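Local coordinates for D-isomer specific 2-hydroxyacid dehydrogenase family protein (Desulfovibrio vulgaris, PDB 5TX7), which probably catalyses the NAD-dependent interconversion of D-2-hydroxyacids and 2-oxoacids, at residues Pro14-Trp19 against Ala290-Arg295; Trp19-Glu24 against Thr297-Thr302; Met227-Tyr232 against Ser253-Gly258; Val219-Leu224 against Glu244-Glu249. All blocks are in the same frame, centred on the assembly; numbering follows the deposited sequence.

Contact 1 (Pro14-Trp19 against Ala290-Arg295); sequences PGDISW and ASRTAR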
loop_
_atom_site.group_PDB
_atom_site.type_symbol
_atom_site.label_atom_id
_atom_site.label_comp_id
_atom_site.label_asym_id
_atom_site.label_seq_id
_atom_site.Cartn_x
_atom_site.Cartn_y
_atom_site.Cartn_z
ATOM N N PRO A 14 21.406 -9.946 3.874
ATOM C CA PRO A 14 21.456 -10.117 5.326
ATOM C C PRO A 14 20.866 -11.475 5.732
ATOM O O PRO A 14 20.056 -11.565 6.671
ATOM C CB PRO A 14 20.602 -8.951 5.817
ATOM C CG PRO A 14 19.529 -8.865 4.759
ATOM C CD PRO A 14 20.228 -9.154 3.471
ATOM N N GLY A 15 21.252 -12.523 5.006
ATOM C CA GLY A 15 20.887 -13.894 5.330
ATOM C C GLY A 15 19.630 -14.444 4.664
ATOM O O GLY A 15 19.236 -15.571 4.964
ATOM N N ASP A 16 18.994 -13.676 3.771
ATOM C CA ASP A 16 17.722 -14.107 3.168
ATOM C C ASP A 16 17.775 -14.427 1.678
ATOM O O ASP A 16 16.788 -14.859 1.119
ATOM C CB ASP A 16 16.590 -13.112 3.475
ATOM C CG ASP A 16 16.845 -11.702 2.939
ATOM O OD1 ASP A 16 17.874 -11.428 2.306
ATOM O OD2 ASP A 16 16.004 -10.829 3.193
ATOM N N ILE A 17 18.913 -14.190 1.036
ATOM C CA ILE A 17 19.152 -14.599 -0.338
ATOM C C ILE A 17 20.468 -15.387 -0.331
ATOM O O ILE A 17 20.898 -15.835 0.722
ATOM C CB ILE A 17 19.109 -13.409 -1.338
ATOM C CG1 ILE A 17 20.208 -12.374 -1.070
ATOM C CG2 ILE A 17 17.756 -12.749 -1.259
ATOM C CD1 ILE A 17 20.322 -11.303 -2.123
ATOM N N SER A 18 21.074 -15.583 -1.493
ATOM C CA SER A 18 22.209 -16.479 -1.650
ATOM C C SER A 18 23.310 -15.839 -2.492
ATOM O O SER A 18 23.029 -15.222 -3.515
ATOM C CB SER A 18 21.745 -17.758 -2.339
ATOM O OG SER A 18 22.834 -18.631 -2.560
ATOM N N TRP A 19 24.555 -16.009 -2.049
ATOM C CA TRP A 19 25.729 -15.620 -2.836
ATOM C C TRP A 19 26.072 -16.678 -3.902
ATOM O O TRP A 19 27.001 -16.477 -4.677
ATOM C CB TRP A 19 26.946 -15.402 -1.922
ATOM C CG TRP A 19 26.814 -14.235 -1.053
ATOM C CD1 TRP A 19 26.407 -14.223 0.248
ATOM C CD2 TRP A 19 27.062 -12.880 -1.408
ATOM N NE1 TRP A 19 26.384 -12.937 0.724
ATOM C CE2 TRP A 19 26.790 -12.091 -0.272
ATOM C CE3 TRP A 19 27.494 -12.247 -2.586
ATOM C CZ2 TRP A 19 26.931 -10.704 -0.275
ATOM C CZ3 TRP A 19 27.631 -10.860 -2.590
ATOM C CH2 TRP A 19 27.339 -10.108 -1.432
ATOM N N ALA A 290 15.019 -2.008 -1.711
ATOM C CA ALA A 290 15.550 -3.160 -0.968
ATOM C C ALA A 290 14.628 -4.353 -0.782
ATOM O O ALA A 290 14.817 -5.117 0.173
ATOM C CB ALA A 290 16.031 -2.679 0.381
ATOM N N SER A 291 13.654 -4.564 -1.670
ATOM C CA SER A 291 12.821 -5.759 -1.554
ATOM C C SER A 291 13.681 -7.012 -1.778
ATOM O O SER A 291 14.694 -6.957 -2.488
ATOM C CB SER A 291 11.678 -5.763 -2.555
ATOM O OG SER A 291 12.170 -6.029 -3.865
ATOM N N ARG A 292 13.274 -8.130 -1.184
ATOM C CA ARG A 292 14.019 -9.368 -1.361
ATOM C C ARG A 292 14.137 -9.761 -2.846
ATOM O O ARG A 292 15.170 -10.257 -3.260
ATOM C CB ARG A 292 13.416 -10.510 -0.548
ATOM C CG ARG A 292 14.256 -11.780 -0.602
ATOM C CD ARG A 292 14.127 -12.666 0.610
ATOM N NE ARG A 292 12.736 -12.889 0.878
ATOM C CZ ARG A 292 11.958 -13.685 0.151
ATOM N NH1 ARG A 292 12.442 -14.376 -0.901
ATOM N NH2 ARG A 292 10.670 -13.789 0.483
ATOM N N THR A 293 13.084 -9.517 -3.632
ATOM C CA THR A 293 13.124 -9.728 -5.078
ATOM C C THR A 293 14.179 -8.882 -5.806
ATOM O O THR A 293 14.884 -9.385 -6.684
ATOM C CB THR A 293 11.750 -9.448 -5.688
ATOM O OG1 THR A 293 10.810 -10.365 -5.117
ATOM C CG2 THR A 293 11.753 -9.609 -7.207
ATOM N N ALA A 294 14.263 -7.603 -5.454
ATOM C CA ALA A 294 15.201 -6.696 -6.102
ATOM C C ALA A 294 16.653 -7.058 -5.774
ATOM O O ALA A 294 17.514 -7.023 -6.638
ATOM C CB ALA A 294 14.901 -5.251 -5.709
ATOM N N ARG A 295 16.905 -7.410 -4.523
ATOM C CA ARG A 295 18.230 -7.821 -4.100
ATOM C C ARG A 295 18.650 -9.146 -4.761
ATOM O O ARG A 295 19.789 -9.313 -5.165
ATOM C CB ARG A 295 18.306 -7.855 -2.563
ATOM C CG ARG A 295 18.260 -6.441 -1.982
ATOM C CD ARG A 295 18.298 -6.331 -0.465
ATOM N NE ARG A 295 17.134 -6.895 0.208
ATOM C CZ ARG A 295 17.060 -8.099 0.791
ATOM N NH1 ARG A 295 18.072 -8.958 0.781
ATOM N NH2 ARG A 295 15.928 -8.461 1.401
HETATM O O HOH W 1 15.453 -15.642 -1.342
#
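Asp16 holds CG between its backbone N and carbonyl carbon (chi1 61°), while the chain of Arg295 is bent at chi3 (-65°); together these settings place both carboxylate oxygens before the two terminal guanidinium nitrogens. The result is a two-pronged, end-on salt bridge, with Arg295 NH1 2.9 Å from Asp16 OD1 and Arg295 NH2 3.0 Å from Asp16 OD2. Both N-H bonds are nearly straight, and the two flat groups lie only 12° from coplanar. NH1 meets OD1 on its syn lone pair; NH2 reaches OD2 from the syn side but somewhat out of the carboxylate plane. A third nitrogen fixes the rotation of the group: Arg295 NE donates to Ala290 O at 2.9 Å, in the guanidinium plane. NH1 is also bound to Leu12 O. The contact ties the loop between strand 3-6 and helix 20-23 to the first turn of helix 292-310, where Ser291 is the N-cap and its OG accepts from Ala294 N at 3.1 Å. Ile17 flanks the polar grip, with CG2 3.7 Å from Arg292 CG and CD1 4.0 Å from Arg295 CB. One water bridges further out, donating to Asp16 O and accepting from Arg292 NH1 over a longer 3.3 Å. The guanidinium of Arg292 has its main partner in Glu144 of the second subunit, whose Trp139 packs against Arg295.

Contact 2 (Trp19-Glu24 against Thr297-Thr302); sequences WAPIEE and TLMDST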
loop_
_atom_site.group_PDB
_atom_site.type_symbol
_atom_site.label_atom_id
_atom_site.label_comp_id
_atom_site.label_asym_id
_atom_site.label_seq_id
_atom_site.Cartn_x
_atom_site.Cartn_y
_atom_site.Cartn_z
ATOM N N TRP A 19 24.555 -16.009 -2.049
ATOM C CA TRP A 19 25.729 -15.620 -2.836
ATOM C C TRP A 19 26.072 -16.678 -3.902
ATOM O O TRP A 19 27.001 -16.477 -4.677
ATOM C CB TRP A 19 26.946 -15.402 -1.922
ATOM C CG TRP A 19 26.814 -14.235 -1.053
ATOM C CD1 TRP A 19 26.407 -14.223 0.248
ATOM C CD2 TRP A 19 27.062 -12.880 -1.408
ATOM N NE1 TRP A 19 26.384 -12.937 0.724
ATOM C CE2 TRP A 19 26.790 -12.091 -0.272
ATOM C CE3 TRP A 19 27.494 -12.247 -2.586
ATOM C CZ2 TRP A 19 26.931 -10.704 -0.275
ATOM C CZ3 TRP A 19 27.631 -10.860 -2.590
ATOM C CH2 TRP A 19 27.339 -10.108 -1.432
ATOM N N ALA A 20 25.335 -17.786 -3.952
ATOM C CA ALA A 20 25.661 -18.891 -4.867
ATOM C C ALA A 20 26.012 -18.489 -6.318
ATOM O O ALA A 20 26.968 -19.033 -6.882
ATOM C CB ALA A 20 24.556 -19.940 -4.858
ATOM N N PRO A 21 25.269 -17.541 -6.917
ATOM C CA PRO A 21 25.636 -17.133 -8.286
ATOM C C PRO A 21 27.038 -16.538 -8.415
ATOM O O PRO A 21 27.681 -16.735 -9.438
ATOM C CB PRO A 21 24.569 -16.087 -8.643
ATOM C CG PRO A 21 23.403 -16.436 -7.779
ATOM C CD PRO A 21 24.000 -16.929 -6.489
ATOM N N ILE A 22 27.500 -15.827 -7.386
ATOM C CA ILE A 22 28.863 -15.287 -7.338
ATOM C C ILE A 22 29.875 -16.403 -6.981
ATOM O O ILE A 22 30.955 -16.455 -7.547
ATOM C CB ILE A 22 29.014 -14.146 -6.305
ATOM C CG1 ILE A 22 27.923 -13.067 -6.455
ATOM C CG2 ILE A 22 30.396 -13.505 -6.399
ATOM C CD1 ILE A 22 27.987 -12.214 -7.690
ATOM N N GLU A 23 29.526 -17.277 -6.046
ATOM C CA GLU A 23 30.406 -18.378 -5.620
ATOM C C GLU A 23 30.763 -19.379 -6.722
ATOM O O GLU A 23 31.819 -19.992 -6.662
ATOM C CB GLU A 23 29.826 -19.116 -4.417
ATOM C CG GLU A 23 29.854 -18.278 -3.149
ATOM C CD GLU A 23 28.993 -18.822 -2.007
ATOM O OE1 GLU A 23 27.896 -19.407 -2.248
ATOM O OE2 GLU A 23 29.379 -18.545 -0.861
ATOM N N GLU A 24 29.898 -19.522 -7.727
ATOM C CA GLU A 24 30.206 -20.324 -8.925
ATOM C C GLU A 24 31.396 -19.809 -9.744
ATOM O O GLU A 24 31.970 -20.570 -10.505
ATOM C CB GLU A 24 28.990 -20.404 -9.863
ATOM C CG GLU A 24 28.008 -21.524 -9.576
ATOM C CD GLU A 24 26.600 -21.234 -10.098
ATOM O OE1 GLU A 24 26.477 -20.597 -11.185
ATOM O OE2 GLU A 24 25.622 -21.650 -9.410
ATOM N N THR A 297 17.624 -10.037 -7.727
ATOM C CA THR A 297 17.901 -9.647 -9.103
ATOM C C THR A 297 19.275 -8.979 -9.201
ATOM O O THR A 297 20.059 -9.262 -10.115
ATOM C CB THR A 297 16.797 -8.690 -9.615
ATOM O OG1 THR A 297 15.547 -9.398 -9.648
ATOM C CG2 THR A 297 17.123 -8.121 -11.012
ATOM N N LEU A 298 19.534 -8.079 -8.254
ATOM C CA LEU A 298 20.833 -7.431 -8.095
ATOM C C LEU A 298 21.995 -8.434 -7.982
ATOM O O LEU A 298 23.057 -8.232 -8.573
ATOM C CB LEU A 298 20.777 -6.471 -6.902
ATOM C CG LEU A 298 21.972 -5.614 -6.553
ATOM C CD1 LEU A 298 22.542 -4.887 -7.750
ATOM C CD2 LEU A 298 21.554 -4.626 -5.473
ATOM N N MET A 299 21.776 -9.513 -7.243
ATOM C CA MET A 299 22.772 -10.571 -7.105
ATOM C C MET A 299 23.042 -11.233 -8.448
ATOM O O MET A 299 24.188 -11.381 -8.832
ATOM C CB MET A 299 22.301 -11.617 -6.091
ATOM C CG MET A 299 23.306 -12.731 -5.790
ATOM S SD MET A 299 24.733 -12.213 -4.824
ATOM C CE MET A 299 23.951 -11.883 -3.243
ATOM N N ASP A 300 21.974 -11.642 -9.146
ATOM C CA ASP A 300 22.090 -12.295 -10.456
ATOM C C ASP A 300 22.776 -11.414 -11.497
ATOM O O ASP A 300 23.652 -11.898 -12.237
ATOM C CB ASP A 300 20.724 -12.708 -10.994
ATOM C CG ASP A 300 20.148 -13.954 -10.313
ATOM O OD1 ASP A 300 20.915 -14.855 -9.897
ATOM O OD2 ASP A 300 18.890 -14.043 -10.225
ATOM N N SER A 301 22.390 -10.135 -11.548
ATOM C CA SER A 301 22.986 -9.181 -12.490
ATOM C C SER A 301 24.455 -8.924 -12.192
ATOM O O SER A 301 25.244 -8.757 -13.109
ATOM C CB SER A 301 22.229 -7.847 -12.490
ATOM O OG SER A 301 20.904 -7.989 -12.979
ATOM N N THR A 302 24.816 -8.891 -10.913
ATOM C CA THR A 302 26.217 -8.826 -10.500
ATOM C C THR A 302 27.006 -10.082 -10.948
ATOM O O THR A 302 28.150 -9.958 -11.409
ATOM C CB THR A 302 26.317 -8.632 -8.980
ATOM O OG1 THR A 302 25.638 -7.410 -8.638
ATOM C CG2 THR A 302 27.759 -8.561 -8.514
#
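Met299 crosses the indole of Trp19 at about a right angle and sets its terminal methyl over one face of the ring. Met299 CE lies 3.8 Å from the centroid of the six-membered ring and 17° off its normal, which meets the geometry of a CH-pi contact. The sulfur stands more obliquely: Met299 SD is 4.3 Å from the same centroid, a Met-aromatic contact displaced toward the CE3 side. CG of Met299 is anti to its backbone N, and bends at chi2 and chi3 (71° and 69°) then fold the thioether across to the ring. Ile22 lies at the rim of the indole, its CG1 near the ring plane and 3.7 Å from Met299 SD. These side chains pack the short helix 20-23 against helix 292-310, beside the five-stranded parallel sheet of the catalytic domain; Trp19 and Ile22 both reach Leu28 on strand 27-30. One turn further along helix 292-310, Ile22 CD1 meets Thr302 CG2 at 3.8 Å. Thr302 turns its hydroxyl to its own helix, OG1 donating to Leu298 O at 2.7 Å. Nearer the surface, the ring of Pro21 crosses Asp300 obliquely, with Pro21 CG 3.6 Å from Asp300 OD1.

Contact 3 (Met227-Tyr232 against Ser253-Gly258); sequences MRPGSY and SGRLAG
Gly254 O receives a long, weak bond from Gly230 N, the first link between the two segments. Gly254 ends helix 244-253 in a Schellman motif. Arg255 N donates to Ser253 OG, an ST turn, and Arg255 O takes weak bonds from Gly230 N at 3.0 Å and Ser231 N at 3.3 Å. The side chain of Arg255 doubles back, bent at chi2 (72°) and chi3, so that its CD lies 3.5 Å from Met227 O and its NH1 beside Pro229. Leu256 pairs with Ser231 in parallel; its CD2 lies 3.5 Å from Ser231 O and also reaches Met227 SD. At Ala257 the register slips by one residue, a beta bulge. Ala257 N donates to Ser231 O at 2.7 Å, in the carbonyl plane, and Ala257 CB sits over a face of the Tyr232 ring, 4.2 Å from its centroid and 26° off the normal. Tyr232 OH is bound to Glu144. Gly258 brings its CA to 3.8 Å from Tyr232 CD1 and restores the pairing, its O meeting the CA of Tyr232. The three weak backbone bonds share atoms: Gly230 N is split between Gly254 O and Arg255 O, and Arg255 O between Gly230 N and Ser231 N. That makes Ala257 N to Ser231 O the one stronger cross-link, and side-chain packing probably contributes to the parallel pairing in this beta-alpha-beta unit of the NAD-binding domain.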
loop_
_atom_site.group_PDB
_atom_site.type_symbol
_atom_site.label_atom_id
_atom_site.label_comp_id
_atom_site.label_asym_id
_atom_site.label_seq_id
_atom_site.Cartn_x
_atom_site.Cartn_y
_atom_site.Cartn_z
ATOM N N MET A 227 0.800 24.553 -5.351
ATOM C CA MET A 227 0.032 23.306 -5.218
ATOM C C MET A 227 -1.286 23.573 -4.518
ATOM O O MET A 227 -1.410 24.538 -3.752
ATOM C CB MET A 227 0.803 22.258 -4.427
ATOM C CG MET A 227 2.047 21.745 -5.138
ATOM S SD MET A 227 2.861 20.419 -4.238
ATOM C CE MET A 227 1.839 19.081 -4.862
ATOM N N ARG A 228 -2.268 22.732 -4.794
ATOM C CA ARG A 228 -3.534 22.770 -4.096
ATOM C C ARG A 228 -3.335 22.353 -2.639
ATOM O O ARG A 228 -2.564 21.421 -2.364
ATOM C CB ARG A 228 -4.535 21.838 -4.752
ATOM C CG ARG A 228 -4.994 22.319 -6.096
ATOM C CD ARG A 228 -6.302 21.637 -6.454
ATOM N NE ARG A 228 -6.074 20.382 -7.160
ATOM C CZ ARG A 228 -5.758 20.280 -8.451
ATOM N NH1 ARG A 228 -5.615 21.358 -9.232
ATOM N NH2 ARG A 228 -5.583 19.072 -8.978
ATOM N N PRO A 229 -4.040 23.024 -1.706
ATOM C CA PRO A 229 -3.939 22.598 -0.322
ATOM C C PRO A 229 -4.505 21.198 -0.141
ATOM O O PRO A 229 -5.478 20.838 -0.814
ATOM C CB PRO A 229 -4.756 23.638 0.427
ATOM C CG PRO A 229 -5.725 24.115 -0.561
ATOM C CD PRO A 229 -5.028 24.090 -1.868
ATOM N N GLY A 230 -3.875 20.415 0.727
ATOM C CA GLY A 230 -4.234 19.021 0.887
ATOM C C GLY A 230 -3.477 18.047 -0.004
ATOM O O GLY A 230 -3.839 16.857 -0.064
ATOM N N SER A 231 -2.416 18.500 -0.667
ATOM C CA SER A 231 -1.659 17.630 -1.590
ATOM C C SER A 231 -0.591 16.798 -0.885
ATOM O O SER A 231 -0.268 17.022 0.299
ATOM C CB SER A 231 -1.025 18.462 -2.707
ATOM O OG SER A 231 -2.048 19.055 -3.520
ATOM N N TYR A 232 -0.081 15.800 -1.608
ATOM C CA TYR A 232 0.911 14.861 -1.075
ATOM C C TYR A 232 2.198 14.913 -1.891
ATOM O O TYR A 232 2.142 15.021 -3.118
ATOM C CB TYR A 232 0.362 13.435 -1.067
ATOM C CG TYR A 232 -0.792 13.221 -0.118
ATOM C CD1 TYR A 232 -0.570 12.958 1.238
ATOM C CD2 TYR A 232 -2.116 13.316 -0.557
ATOM C CE1 TYR A 232 -1.629 12.746 2.119
ATOM C CE2 TYR A 232 -3.179 13.129 0.317
ATOM C CZ TYR A 232 -2.940 12.858 1.658
ATOM O OH TYR A 232 -4.011 12.666 2.527
ATOM N N SER A 253 1.820 24.204 7.681
ATOM C CA SER A 253 0.740 25.105 7.220
ATOM C C SER A 253 -0.505 24.394 6.695
ATOM O O SER A 253 -1.567 25.001 6.643
ATOM C CB SER A 253 1.241 26.066 6.134
ATOM O OG SER A 253 1.200 25.483 4.846
ATOM N N GLY A 254 -0.372 23.132 6.281
ATOM C CA GLY A 254 -1.483 22.371 5.705
ATOM C C GLY A 254 -1.515 22.362 4.184
ATOM O O GLY A 254 -2.428 21.763 3.585
ATOM N N ARG A 255 -0.528 23.010 3.552
ATOM C CA ARG A 255 -0.377 22.977 2.107
ATOM C C ARG A 255 -0.228 21.544 1.661
ATOM O O ARG A 255 -0.928 21.089 0.746
ATOM C CB ARG A 255 0.856 23.780 1.671
ATOM C CG ARG A 255 1.238 23.679 0.188
ATOM C CD ARG A 255 0.231 24.434 -0.654
ATOM N NE ARG A 255 0.352 25.893 -0.532
ATOM C CZ ARG A 255 -0.574 26.765 -0.904
ATOM N NH1 ARG A 255 -1.721 26.357 -1.435
ATOM N NH2 ARG A 255 -0.357 28.067 -0.743
ATOM N N LEU A 256 0.719 20.851 2.297
ATOM C CA LEU A 256 0.886 19.430 2.114
ATOM C C LEU A 256 0.142 18.751 3.235
ATOM O O LEU A 256 0.411 19.029 4.429
ATOM C CB LEU A 256 2.347 19.023 2.143
ATOM C CG LEU A 256 3.209 19.442 0.953
ATOM C CD1 LEU A 256 4.657 19.043 1.201
ATOM C CD2 LEU A 256 2.706 18.826 -0.338
ATOM N N ALA A 257 -0.792 17.871 2.850
ATOM C CA ALA A 257 -1.463 17.001 3.789
ATOM C C ALA A 257 -0.533 15.913 4.295
ATOM O O ALA A 257 -0.815 15.272 5.314
ATOM C CB ALA A 257 -2.693 16.368 3.143
ATOM N N GLY A 258 0.555 15.668 3.580
ATOM C CA GLY A 258 1.489 14.625 3.947
ATOM C C GLY A 258 2.694 14.552 3.023
ATOM O O GLY A 258 2.668 14.962 1.855
#

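Contact 4 (Val219-Leu224 against Glu244-Glu249); sequences VDARRL and ERAVAE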
loop_
_atom_site.group_PDB
_atom_site.type_symbol
_atom_site.label_atom_id
_atom_site.label_comp_id
_atom_site.label_asym_id
_atom_site.label_seq_id
_atom_site.Cartn_x
_atom_site.Cartn_y
_atom_site.Cartn_z
ATOM N N VAL A 219 11.803 20.910 -5.740
ATOM C CA VAL A 219 10.658 21.132 -4.864
ATOM C C VAL A 219 11.015 22.259 -3.884
ATOM O O VAL A 219 11.543 22.023 -2.778
ATOM C CB VAL A 219 10.250 19.852 -4.125
ATOM C CG1 VAL A 219 9.005 20.097 -3.262
ATOM C CG2 VAL A 219 10.012 18.735 -5.148
ATOM N N ASP A 220 10.740 23.485 -4.331
ATOM C CA ASP A 220 11.042 24.693 -3.575
ATOM C C ASP A 220 9.766 25.384 -3.118
ATOM O O ASP A 220 8.660 24.990 -3.504
ATOM C CB ASP A 220 11.952 25.638 -4.388
ATOM C CG ASP A 220 11.343 26.111 -5.715
ATOM O OD1 ASP A 220 10.195 25.750 -6.065
ATOM O OD2 ASP A 220 12.054 26.861 -6.425
ATOM N N ALA A 221 9.941 26.425 -2.305
ATOM C CA ALA A 221 8.830 27.207 -1.763
ATOM C C ALA A 221 7.820 27.643 -2.814
ATOM O O ALA A 221 6.628 27.595 -2.540
ATOM C CB ALA A 221 9.353 28.429 -0.999
ATOM N N ARG A 222 8.301 28.043 -4.002
ATOM C CA ARG A 222 7.448 28.546 -5.092
ATOM C C ARG A 222 6.537 27.489 -5.705
ATOM O O ARG A 222 5.350 27.748 -5.911
ATOM C CB ARG A 222 8.282 29.170 -6.219
ATOM C CG ARG A 222 7.442 29.810 -7.336
ATOM C CD ARG A 222 8.291 30.295 -8.499
ATOM N NE ARG A 222 9.111 29.218 -9.050
ATOM C CZ ARG A 222 8.782 28.407 -10.060
ATOM N NH1 ARG A 222 9.641 27.460 -10.412
ATOM N NH2 ARG A 222 7.638 28.520 -10.729
ATOM N N ARG A 223 7.096 26.318 -6.019
ATOM C CA ARG A 223 6.295 25.219 -6.545
ATOM C C ARG A 223 5.328 24.680 -5.503
ATOM O O ARG A 223 4.206 24.288 -5.855
ATOM C CB ARG A 223 7.167 24.113 -7.072
ATOM C CG ARG A 223 7.480 24.339 -8.526
ATOM C CD ARG A 223 8.784 23.746 -8.968
ATOM N NE ARG A 223 9.190 24.325 -10.246
ATOM C CZ ARG A 223 10.400 24.201 -10.777
ATOM N NH1 ARG A 223 11.344 23.499 -10.160
ATOM N NH2 ARG A 223 10.693 24.794 -11.914
ATOM N N LEU A 224 5.755 24.676 -4.242
ATOM C CA LEU A 224 4.868 24.272 -3.133
ATOM C C LEU A 224 3.682 25.224 -2.982
ATOM O O LEU A 224 2.550 24.776 -2.876
ATOM C CB LEU A 224 5.628 24.158 -1.814
ATOM C CG LEU A 224 6.619 22.989 -1.679
ATOM C CD1 LEU A 224 7.494 23.227 -0.453
ATOM C CD2 LEU A 224 5.896 21.659 -1.605
ATOM N N GLU A 244 14.299 21.321 2.077
ATOM C CA GLU A 244 13.740 20.667 3.272
ATOM C C GLU A 244 12.977 21.634 4.181
ATOM O O GLU A 244 11.971 21.254 4.786
ATOM C CB GLU A 244 14.843 19.923 4.062
ATOM C CG GLU A 244 15.472 18.743 3.301
ATOM C CD GLU A 244 16.345 17.840 4.166
ATOM O OE1 GLU A 244 16.844 18.282 5.243
ATOM O OE2 GLU A 244 16.548 16.658 3.773
ATOM N N ARG A 245 13.444 22.880 4.244
ATOM C CA ARG A 245 12.796 23.939 5.025
ATOM C C ARG A 245 11.391 24.250 4.507
ATOM O O ARG A 245 10.420 24.242 5.251
ATOM C CB ARG A 245 13.671 25.203 5.007
ATOM C CG ARG A 245 13.102 26.432 5.708
ATOM C CD ARG A 245 12.629 26.158 7.134
ATOM N NE ARG A 245 13.721 25.724 8.012
ATOM C CZ ARG A 245 13.664 25.678 9.347
ATOM N NH1 ARG A 245 12.564 26.049 10.014
ATOM N NH2 ARG A 245 14.732 25.259 10.029
ATOM N N ALA A 246 11.299 24.518 3.217
ATOM C CA ALA A 246 10.024 24.836 2.571
ATOM C C ALA A 246 9.003 23.717 2.732
ATOM O O ALA A 246 7.811 23.978 2.951
ATOM C CB ALA A 246 10.238 25.151 1.102
ATOM N N VAL A 247 9.474 22.475 2.651
ATOM C CA VAL A 247 8.593 21.314 2.789
ATOM C C VAL A 247 8.081 21.206 4.236
ATOM O O VAL A 247 6.892 20.967 4.460
ATOM C CB VAL A 247 9.297 20.035 2.295
ATOM C CG1 VAL A 247 8.473 18.789 2.582
ATOM C CG2 VAL A 247 9.590 20.136 0.801
ATOM N N ALA A 248 8.966 21.401 5.216
ATOM C CA ALA A 248 8.543 21.394 6.613
ATOM C C ALA A 248 7.437 22.435 6.860
ATOM O O ALA A 248 6.404 22.120 7.433
ATOM C CB ALA A 248 9.727 21.637 7.527
ATOM N N GLU A 249 7.664 23.657 6.394
ATOM C CA GLU A 249 6.696 24.752 6.517
ATOM C C GLU A 249 5.378 24.442 5.795
ATOM O O GLU A 249 4.307 24.757 6.311
ATOM C CB GLU A 249 7.315 26.104 6.078
ATOM C CG GLU A 249 7.897 26.925 7.243
ATOM C CD GLU A 249 9.101 27.833 6.892
ATOM O OE1 GLU A 249 9.842 28.200 7.836
ATOM O OE2 GLU A 249 9.321 28.214 5.709
#
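Apolar contacts dominate, and Leu224 and Ala246 carry them. Leu224 CD1 touches two side chains of the facing helix, lying 3.7 Å from Ala246 CB and 3.9 Å from Val247 CG2. With chi1 at -70°, Leu224 carries CG beside its backbone N, and an extended chi2 (167°) points CD1 at the facing helix, within reach of both. Val219 CG1 approaches Val247 CG2 from another direction at 4.1 Å, so this one valine methyl is shared by Leu224 and Val219. The methyls of Ala221 and Ala246 meet at 4.0 Å, which fits the close approach of the backbones there: their CA atoms are 5.1 Å apart.

A second class of contact sets side-chain carbon against backbone. Ala246 CB lies 3.6 Å from Ala221 N, and Leu224 CD1 lies 3.5 Å from Ala246 O, each methyl resting on the main chain opposite. In the Rossmann-type NAD-binding domain, helix 221-225 leads into strand 231-235, and helix 244-253 is the crossover to the parallel neighbour 256-261. Leu224 and Val247 both rest on Leu256 of that strand, which sets the two helices side by side on one face of the sheet.

No hydrogen bond joins the two segments; the polar groups bond within their own segment or to other parts of the domain. Asp220 is the N-cap of helix 221-225, its OD1 accepting from Arg223 N at 3.2 Å on the anti side and 32° out of the carboxylate plane. Arg222 and Arg223 converge on Asp196, each in a salt bridge, while Glu244 OE2 accepts from Ser265 N.

Overall arrangement
Contacts 1 and 2 lie on one side of the chain's centre and contacts 3 and 4 on the other; contacts 2 and 3 have centres about 44 Å apart. Contacts 1 and 2 share Trp19 and successive turns of helix 292-310, yet differ in chemistry: a charged grip near the surface and the second subunit gives way to partly buried sulfur-aromatic packing. Contacts 3 and 4 also touch, where Arg255 and Leu256 meet Leu224. Contact 3, partly buried, joins neighbouring strands by backbone bonds, whereas contact 4, the more buried, joins two helix starts through apolar side chains, with no hydrogen bond across. The first pair lies by the five-stranded sheet containing strands 3-6 and 27-30, the second in the Rossmann-type NAD-binding part.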